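Local coordinates for Lic11098 (Leptospira interrogans serogroup Icterohaemorrhagiae serovar copenhageni, PDB 4U08), which is a leucine-rich repeat protein of unknown function from a human pathogen, regarded as a virulence factor and probably suited to binding partners on its curved surface, at residues L301-N306 and L324-N329; K256-Q261 and D279-Q284. All blocks are in the same frame, centred on the assembly; numbering follows the deposited sequence.

Both contacts join neighbouring turns of one leucine-rich repeat solenoid, and their centres lie about 10 Å apart on the same side of the chain's centre. They come in series: contact 2 couples the ends of strands 254-256 and 277-279 and the loops that follow, and contact 1 does the same for strands 300-302 and 323-325. In each, partners lie 23 residues apart in sequence, the repeat length here. Strands 277-279 and 300-302 are neighbours, so the contacts meet directly: Tyr302 O lies 2.7 Å from Leu280 N and Gly304 O 2.9 Å from Gly282 N, probable hydrogen bonds that carry the backbone pairing from the strand ends into the loops. The same joint thus recurs, as expected of a solenoid of equal-length repeats.

Contact 1. Residues L301-N306 and L324-N329; sequences LYLGNN and LDLEHN. With ZN (zinc ion), chain C.
Leu301 and Leu324 lie side by side and point the same way, their nearest branches being CD2 of Leu301 and CD1 of Leu324 at 3.8 Å. Both place CG anti to the backbone N (chi1 -179° and 179°), which keeps the pair in step on the buried face. On the other face, CB of Asp325 meets the edge of the Tyr302 ring in its plane, 3.7 Å from CD1, while the carboxylate stands almost perpendicular to the ring. Asp325 OD1 accepts from Glu327 N, closing an Asx turn; at its other oxygen, a water accepts from Gly304 N and makes a weak bond to OD2.

Parallel pairing of Leu301 with Leu324 and Tyr302 with Asp325 gives way to the asparagine ladder of the leucine-rich repeat. In the amide plane of Asn329, ND2 gives two nearly straight bonds, one to Leu303 O across the turns (2.9 Å) and one to Leu326 O within its own (3.0 Å). The two bonds hold the amide against rotation; ND2 meets each carbonyl from above its plane, not on a lone pair. OD1 of Asn329 is engaged by Leu308 N. Leu303 and Leu326 repeat the side-by-side packing, CD1 of the former 3.8 Å from CD2 of the latter.

Further on, Asn305 N donates to Glu327 O, and Asn305 OD1 lies 3.0 Å from His328 ND1 at an angle too poor for a hydrogen bond. The imidazole of His328, inclined 25° to the Asn305 amide, binds a zinc ion through NE2 at 2.0 Å; a water is also bound to the metal.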
ATOM      1  N   LEU A 301      11.938   3.618 -14.865  1.00 25.23           N
ATOM      2  CA  LEU A 301      10.993   3.125 -15.876  1.00 24.60           C
ATOM      3  C   LEU A 301      11.238   1.639 -16.132  1.00 28.26           C
ATOM      4  O   LEU A 301      12.317   1.247 -16.586  1.00 25.42           O
ATOM      5  CB  LEU A 301      11.130   3.975 -17.150  1.00 24.28           C
ATOM      6  CG  LEU A 301      10.211   3.657 -18.351  1.00 28.00           C
ATOM      7  CD1 LEU A 301       8.686   3.592 -17.914  1.00 26.44           C
ATOM      8  CD2 LEU A 301      10.432   4.669 -19.459  1.00 28.47           C
ATOM      9  N   TYR A 302      10.259   0.803 -15.748  1.00 24.27           N
ATOM     10  CA  TYR A 302      10.354  -0.648 -15.869  1.00 25.51           C
ATOM     11  C   TYR A 302       9.409  -1.104 -16.951  1.00 30.03           C
ATOM     12  O   TYR A 302       8.198  -0.907 -16.840  1.00 28.13           O
ATOM     13  CB  TYR A 302      10.022  -1.361 -14.544  1.00 28.67           C
ATOM     14  CG  TYR A 302      10.919  -1.046 -13.374  1.00 33.32           C
ATOM     15  CD1 TYR A 302      12.289  -1.293 -13.434  1.00 36.41           C
ATOM     16  CD2 TYR A 302      10.386  -0.603 -12.161  1.00 35.63           C
ATOM     17  CE1 TYR A 302      13.111  -1.066 -12.331  1.00 39.26           C
ATOM     18  CE2 TYR A 302      11.198  -0.380 -11.046  1.00 36.75           C
ATOM     19  CZ  TYR A 302      12.553  -0.635 -11.127  1.00 45.23           C
ATOM     20  OH  TYR A 302      13.334  -0.382 -10.023  1.00 46.98           O
ATOM     21  N   LEU A 303       9.972  -1.673 -18.026  1.00 26.48           N
ATOM     22  CA  LEU A 303       9.199  -2.151 -19.177  1.00 26.32           C
ATOM     23  C   LEU A 303       9.525  -3.593 -19.537  1.00 31.92           C
ATOM     24  O   LEU A 303       9.295  -4.014 -20.679  1.00 31.55           O
ATOM     25  CB  LEU A 303       9.427  -1.217 -20.383  1.00 26.24           C
ATOM     26  CG  LEU A 303       8.878   0.209 -20.257  1.00 29.64           C
ATOM     27  CD1 LEU A 303       9.599   1.173 -21.175  1.00 29.49           C
ATOM     28  CD2 LEU A 303       7.386   0.245 -20.537  1.00 34.67           C
ATOM     29  N   GLY A 304      10.019  -4.353 -18.577  1.00 27.81           N
ATOM     30  CA  GLY A 304      10.384  -5.735 -18.818  1.00 28.26           C
ATOM     31  C   GLY A 304       9.246  -6.600 -19.310  1.00 31.14           C
ATOM     32  O   GLY A 304       8.111  -6.468 -18.848  1.00 28.30           O
ATOM     33  N   ASN A 305       9.542  -7.493 -20.269  1.00 27.80           N
ATOM     34  CA  ASN A 305       8.578  -8.497 -20.750  1.00 27.08           C
ATOM     35  C   ASN A 305       7.322  -7.897 -21.400  1.00 31.78           C
ATOM     36  O   ASN A 305       6.298  -8.565 -21.524  1.00 34.02           O
ATOM     37  CB  ASN A 305       8.214  -9.471 -19.628  1.00 30.87           C
ATOM     38  CG  ASN A 305       8.075 -10.881 -20.060  1.00 61.88           C
ATOM     39  OD1 ASN A 305       9.065 -11.548 -20.359  1.00 56.10           O
ATOM     40  ND2 ASN A 305       6.846 -11.394 -20.002  1.00 58.17           N
ATOM     41  N   ASN A 306       7.436  -6.691 -21.927  1.00 26.79           N
ATOM     42  CA  ASN A 306       6.412  -6.165 -22.793  1.00 28.47           C
ATOM     43  C   ASN A 306       6.731  -6.754 -24.203  1.00 34.16           C
ATOM     44  O   ASN A 306       7.585  -7.648 -24.359  1.00 36.67           O
ATOM     45  CB  ASN A 306       6.503  -4.646 -22.849  1.00 38.09           C
ATOM     46  CG  ASN A 306       5.823  -3.940 -21.759  1.00 69.32           C
ATOM     47  OD1 ASN A 306       6.420  -3.142 -21.035  1.00 75.64           O
ATOM     48  ND2 ASN A 306       4.568  -4.246 -21.589  1.00 57.19           N
ATOM     49  N   LEU A 324      16.443   2.295 -16.506  1.00 27.37           N
ATOM     50  CA  LEU A 324      15.556   1.909 -17.619  1.00 25.67           C
ATOM     51  C   LEU A 324      15.648   0.414 -17.860  1.00 28.60           C
ATOM     52  O   LEU A 324      16.735  -0.119 -18.124  1.00 27.84           O
ATOM     53  CB  LEU A 324      15.888   2.732 -18.878  1.00 24.77           C
ATOM     54  CG  LEU A 324      15.092   2.465 -20.182  1.00 25.88           C
ATOM     55  CD1 LEU A 324      13.544   2.607 -19.969  1.00 24.65           C
ATOM     56  CD2 LEU A 324      15.600   3.396 -21.315  1.00 28.04           C
ATOM     57  N   ASP A 325      14.521  -0.293 -17.662  1.00 22.78           N
ATOM     58  CA  ASP A 325      14.528  -1.737 -17.814  1.00 22.38           C
ATOM     59  C   ASP A 325      13.714  -2.145 -19.043  1.00 27.87           C
ATOM     60  O   ASP A 325      12.493  -2.029 -19.041  1.00 25.93           O
ATOM     61  CB  ASP A 325      14.064  -2.450 -16.525  1.00 22.86           C
ATOM     62  CG  ASP A 325      14.066  -3.968 -16.579  1.00 38.43           C
ATOM     63  OD1 ASP A 325      14.459  -4.546 -17.649  1.00 38.59           O
ATOM     64  OD2 ASP A 325      13.660  -4.591 -15.579  1.00 48.30           O
ATOM     65  N   LEU A 326      14.410  -2.669 -20.073  1.00 26.58           N
ATOM     66  CA  LEU A 326      13.760  -3.072 -21.333  1.00 25.49           C
ATOM     67  C   LEU A 326      13.950  -4.524 -21.631  1.00 28.06           C
ATOM     68  O   LEU A 326      13.834  -4.974 -22.790  1.00 25.99           O
ATOM     69  CB  LEU A 326      14.268  -2.196 -22.480  1.00 25.64           C
ATOM     70  CG  LEU A 326      13.806  -0.735 -22.437  1.00 30.87           C
ATOM     71  CD1 LEU A 326      14.782   0.149 -23.171  1.00 31.77           C
ATOM     72  CD2 LEU A 326      12.380  -0.589 -22.988  1.00 33.07           C
ATOM     73  N   GLU A 327      14.204  -5.291 -20.571  1.00 24.02           N
ATOM     74  CA  GLU A 327      14.486  -6.722 -20.712  1.00 23.49           C
ATOM     75  C   GLU A 327      13.361  -7.494 -21.370  1.00 28.46           C
ATOM     76  O   GLU A 327      12.203  -7.261 -21.048  1.00 29.14           O
ATOM     77  CB  GLU A 327      14.823  -7.332 -19.344  1.00 24.56           C
ATOM     78  CG  GLU A 327      14.983  -8.848 -19.372  1.00 26.66           C
ATOM     79  CD  GLU A 327      15.541  -9.486 -18.109  1.00 34.99           C
ATOM     80  OE1 GLU A 327      16.156  -8.775 -17.282  1.00 34.25           O
ATOM     81  OE2 GLU A 327      15.403 -10.718 -17.982  1.00 33.30           O
ATOM     82  N   HIS A 328      13.707  -8.428 -22.275  1.00 26.39           N
ATOM     83  CA  HIS A 328      12.760  -9.351 -22.903  1.00 25.76           C
ATOM     84  C   HIS A 328      11.605  -8.660 -23.642  1.00 28.09           C
ATOM     85  O   HIS A 328      10.441  -9.022 -23.495  1.00 29.59           O
ATOM     86  CB  HIS A 328      12.247 -10.380 -21.859  1.00 27.20           C
ATOM     87  CG  HIS A 328      11.807 -11.675 -22.471  1.00 31.46           C
ATOM     88  ND1 HIS A 328      10.513 -11.852 -22.956  1.00 34.05           N
ATOM     89  CD2 HIS A 328      12.512 -12.803 -22.696  1.00 33.33           C
ATOM     90  CE1 HIS A 328      10.482 -13.080 -23.456  1.00 33.63           C
ATOM     91  NE2 HIS A 328      11.657 -13.698 -23.309  1.00 33.35           N
ATOM     92  N   ASN A 329      11.922  -7.611 -24.362  1.00 25.54           N
ATOM     93  CA  ASN A 329      10.960  -6.998 -25.265  1.00 25.27           C
ATOM     94  C   ASN A 329      11.400  -7.552 -26.645  1.00 34.09           C
ATOM     95  O   ASN A 329      12.130  -8.539 -26.720  1.00 31.10           O
ATOM     96  CB  ASN A 329      11.045  -5.471 -25.221  1.00 23.91           C
ATOM     97  CG  ASN A 329      10.240  -4.922 -24.092  1.00 39.47           C
ATOM     98  OD1 ASN A 329       9.032  -4.877 -24.172  1.00 29.96           O
ATOM     99  ND2 ASN A 329      10.868  -4.606 -22.987  1.00 30.89           N
TER
HETATM  100 ZN    ZN C 501      12.081 -15.559 -23.830  1.00 36.42          ZN
HETATM  101  O   HOH W   1      10.968  -4.354 -15.876  1.00 32.90           O
HETATM  102  O   HOH W   2       8.083 -10.198 -24.303  1.00 45.71           O
HETATM  103  O   HOH W   3      10.668 -16.212 -22.633  1.00 46.20           O

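Contact 2. Residues K256-Q261 and D279-Q284; sequences KLYENQ and DLDGNQ. With ZN (zinc ion), chain E.
Asn283 reaches across to Leu257 with its side-chain amide. CB turns the group: chi1 of -75° sets CG anti to the carbonyl carbon, which swings the amide toward Leu257. CG lies 3.8 Å from Leu257 O and 3.9 Å from Asn260 N, and from it the amide divides its work. ND2 gives one almost straight bond to Leu257 O (3.0 Å, N-H...O 177°) and another to Leu280 O in its own turn. OD1 sits 3.1 Å from Asn260 CB and is hydrogen-bonded by Leu262 N, so both polar ends have partners.

This is a rung of the asparagine ladder that links successive turns of a leucine-rich repeat, and Leu257 O is where two rungs join: Asn260 ND2 bonds to it as well, from the opposite face of the carbonyl plane. Asn260 ND2 also donates to Leu234 O, carrying the ladder into the preceding turn. The hydrophobic side shows the same periodicity, with CD1 of Leu257 lying 3.8 Å from CD2 of Leu280.

Backbone bonds from Leu257 N to Asp279 O and from Glu259 N to Asp281 O hold the turns in register, and Asp279 OD1 takes the Asp281 N-H in an Asx turn. Tyr258 and Asp281 run alongside each other, with ring and carboxylate 37° apart; OD2 of Asp281 approaches the ring edge, 3.2 Å from CE2. Asp281 OD1 binds a zinc ion at 2.3 Å, with OD2 at a longer 2.7 Å. Glu259 CG lies over one face of the Tyr258 ring, offset toward the rim.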
ATOM      1  N   LYS A 256       2.423   1.835 -10.133  1.00 27.48           N
ATOM      2  CA  LYS A 256       2.882   0.444 -10.242  1.00 27.98           C
ATOM      3  C   LYS A 256       1.801  -0.391 -10.914  1.00 33.48           C
ATOM      4  O   LYS A 256       0.719  -0.550 -10.352  1.00 33.67           O
ATOM      5  CB  LYS A 256       3.274  -0.099  -8.870  1.00 32.09           C
ATOM      6  CG  LYS A 256       4.597   0.490  -8.392  1.00 53.32           C
ATOM      7  CD  LYS A 256       5.256  -0.378  -7.344  1.00 69.72           C
ATOM      8  CE  LYS A 256       6.553   0.199  -6.855  1.00 88.23           C
ATOM      9  NZ  LYS A 256       6.345   1.448  -6.075  1.00100.50           N
ATOM     10  N   LEU A 257       2.070  -0.851 -12.148  1.00 27.70           N
ATOM     11  CA  LEU A 257       1.137  -1.595 -12.980  1.00 27.72           C
ATOM     12  C   LEU A 257       1.690  -2.969 -13.401  1.00 32.86           C
ATOM     13  O   LEU A 257       1.218  -3.539 -14.390  1.00 32.47           O
ATOM     14  CB  LEU A 257       0.796  -0.734 -14.223  1.00 27.87           C
ATOM     15  CG  LEU A 257      -0.089   0.494 -13.991  1.00 31.35           C
ATOM     16  CD1 LEU A 257       0.074   1.497 -15.095  1.00 30.91           C
ATOM     17  CD2 LEU A 257      -1.551   0.094 -13.876  1.00 34.05           C
ATOM     18  N   TYR A 258       2.648  -3.499 -12.616  1.00 31.90           N
ATOM     19  CA  TYR A 258       3.302  -4.789 -12.807  1.00 34.39           C
ATOM     20  C   TYR A 258       2.257  -5.911 -12.952  1.00 38.56           C
ATOM     21  O   TYR A 258       1.301  -5.974 -12.179  1.00 36.15           O
ATOM     22  CB  TYR A 258       4.269  -5.075 -11.631  1.00 38.79           C
ATOM     23  CG  TYR A 258       4.695  -6.518 -11.481  1.00 46.84           C
ATOM     24  CD1 TYR A 258       4.215  -7.302 -10.435  1.00 48.99           C
ATOM     25  CD2 TYR A 258       5.593  -7.104 -12.383  1.00 50.28           C
ATOM     26  CE1 TYR A 258       4.606  -8.636 -10.291  1.00 52.35           C
ATOM     27  CE2 TYR A 258       5.988  -8.435 -12.250  1.00 51.76           C
ATOM     28  CZ  TYR A 258       5.503  -9.194 -11.195  1.00 62.97           C
ATOM     29  OH  TYR A 258       5.907 -10.505 -11.061  1.00 65.08           O
ATOM     30  N   GLU A 259       2.430  -6.752 -13.968  1.00 34.45           N
ATOM     31  CA  GLU A 259       1.574  -7.903 -14.246  1.00 34.26           C
ATOM     32  C   GLU A 259       0.096  -7.531 -14.470  1.00 36.74           C
ATOM     33  O   GLU A 259      -0.792  -8.007 -13.764  1.00 38.51           O
ATOM     34  CB  GLU A 259       1.742  -9.002 -13.173  1.00 36.09           C
ATOM     35  CG  GLU A 259       2.840  -9.989 -13.543  1.00 58.06           C
ATOM     36  CD  GLU A 259       2.883 -11.303 -12.781  1.00 97.92           C
ATOM     37  OE1 GLU A 259       1.820 -11.762 -12.300  1.00103.36           O
ATOM     38  OE2 GLU A 259       3.983 -11.901 -12.712  1.00 98.66           O
ATOM     39  N   ASN A 260      -0.148  -6.650 -15.424  1.00 30.73           N
ATOM     40  CA  ASN A 260      -1.490  -6.343 -15.883  1.00 31.03           C
ATOM     41  C   ASN A 260      -1.539  -6.832 -17.338  1.00 34.82           C
ATOM     42  O   ASN A 260      -0.662  -7.612 -17.739  1.00 34.00           O
ATOM     43  CB  ASN A 260      -1.863  -4.865 -15.701  1.00 27.17           C
ATOM     44  CG  ASN A 260      -2.411  -4.606 -14.316  1.00 42.02           C
ATOM     45  OD1 ASN A 260      -3.581  -4.847 -14.052  1.00 38.44           O
ATOM     46  ND2 ASN A 260      -1.565  -4.212 -13.373  1.00 32.12           N
ATOM     47  N   GLN A 261      -2.496  -6.394 -18.123  1.00 32.66           N
ATOM     48  CA  GLN A 261      -2.589  -6.869 -19.500  1.00 32.83           C
ATOM     49  C   GLN A 261      -2.694  -5.681 -20.419  1.00 34.14           C
ATOM     50  O   GLN A 261      -3.396  -5.724 -21.425  1.00 35.47           O
ATOM     51  CB  GLN A 261      -3.761  -7.872 -19.658  1.00 34.03           C
ATOM     52  CG  GLN A 261      -3.785  -9.001 -18.607  1.00 49.05           C
ATOM     53  CD  GLN A 261      -5.006  -9.915 -18.628  1.00 66.36           C
ATOM     54  OE1 GLN A 261      -5.034 -10.951 -17.941  1.00 59.15           O
ATOM     55  NE2 GLN A 261      -6.041  -9.575 -19.404  1.00 53.52           N
ATOM     56  N   ASP A 279       6.150   1.550 -13.302  1.00 26.43           N
ATOM     57  CA  ASP A 279       6.441   0.140 -13.411  1.00 28.52           C
ATOM     58  C   ASP A 279       5.401  -0.544 -14.282  1.00 35.65           C
ATOM     59  O   ASP A 279       4.262  -0.742 -13.863  1.00 36.49           O
ATOM     60  CB  ASP A 279       6.548  -0.515 -12.016  1.00 29.72           C
ATOM     61  CG  ASP A 279       7.000  -1.977 -11.997  1.00 36.38           C
ATOM     62  OD1 ASP A 279       7.035  -2.611 -13.077  1.00 34.59           O
ATOM     63  OD2 ASP A 279       7.288  -2.496 -10.895  1.00 40.18           O
ATOM     64  N   LEU A 280       5.795  -0.885 -15.503  1.00 30.74           N
ATOM     65  CA  LEU A 280       4.902  -1.534 -16.457  1.00 28.66           C
ATOM     66  C   LEU A 280       5.392  -2.919 -16.794  1.00 31.83           C
ATOM     67  O   LEU A 280       5.016  -3.453 -17.813  1.00 32.17           O
ATOM     68  CB  LEU A 280       4.777  -0.675 -17.714  1.00 27.84           C
ATOM     69  CG  LEU A 280       3.991   0.606 -17.574  1.00 31.51           C
ATOM     70  CD1 LEU A 280       4.470   1.639 -18.537  1.00 29.80           C
ATOM     71  CD2 LEU A 280       2.503   0.351 -17.756  1.00 32.25           C
ATOM     72  N   ASP A 281       6.198  -3.517 -15.916  1.00 31.90           N
ATOM     73  CA  ASP A 281       6.750  -4.863 -16.108  1.00 32.75           C
ATOM     74  C   ASP A 281       5.608  -5.885 -16.264  1.00 39.35           C
ATOM     75  O   ASP A 281       4.575  -5.746 -15.618  1.00 37.29           O
ATOM     76  CB  ASP A 281       7.588  -5.234 -14.893  1.00 33.75           C
ATOM     77  CG  ASP A 281       8.347  -6.532 -15.057  1.00 42.06           C
ATOM     78  OD1 ASP A 281       9.522  -6.481 -15.452  1.00 40.14           O
ATOM     79  OD2 ASP A 281       7.752  -7.602 -14.819  1.00 50.38           O
ATOM     80  N   GLY A 282       5.799  -6.877 -17.132  1.00 37.30           N
ATOM     81  CA  GLY A 282       4.819  -7.943 -17.331  1.00 37.37           C
ATOM     82  C   GLY A 282       3.527  -7.575 -18.028  1.00 42.23           C
ATOM     83  O   GLY A 282       2.526  -8.272 -17.875  1.00 44.82           O
ATOM     84  N   ASN A 283       3.526  -6.508 -18.802  1.00 36.76           N
ATOM     85  CA  ASN A 283       2.360  -6.124 -19.585  1.00 35.96           C
ATOM     86  C   ASN A 283       2.542  -6.606 -21.025  1.00 39.12           C
ATOM     87  O   ASN A 283       3.433  -7.418 -21.285  1.00 39.93           O
ATOM     88  CB  ASN A 283       2.065  -4.627 -19.480  1.00 33.21           C
ATOM     89  CG  ASN A 283       1.448  -4.297 -18.150  1.00 42.81           C
ATOM     90  OD1 ASN A 283       0.240  -4.370 -17.986  1.00 29.99           O
ATOM     91  ND2 ASN A 283       2.269  -4.038 -17.146  1.00 32.54           N
ATOM     92  N   GLN A 284       1.703  -6.152 -21.933  1.00 35.48           N
ATOM     93  CA  GLN A 284       1.710  -6.609 -23.321  1.00 36.33           C
ATOM     94  C   GLN A 284       1.789  -5.370 -24.213  1.00 36.06           C
ATOM     95  O   GLN A 284       1.086  -5.282 -25.206  1.00 33.32           O
ATOM     96  CB  GLN A 284       0.402  -7.436 -23.640  1.00 38.02           C
ATOM     97  CG  GLN A 284      -0.302  -8.185 -22.479  1.00 55.49           C
ATOM     98  CD  GLN A 284       0.548  -9.196 -21.717  1.00 70.44           C
ATOM     99  OE1 GLN A 284       0.467  -9.320 -20.474  1.00 50.54           O
ATOM    100  NE2 GLN A 284       1.406  -9.923 -22.429  1.00 68.17           N
TER
HETATM  101 ZN    ZN E 503      10.155  -8.670 -15.183  1.00 73.31          ZN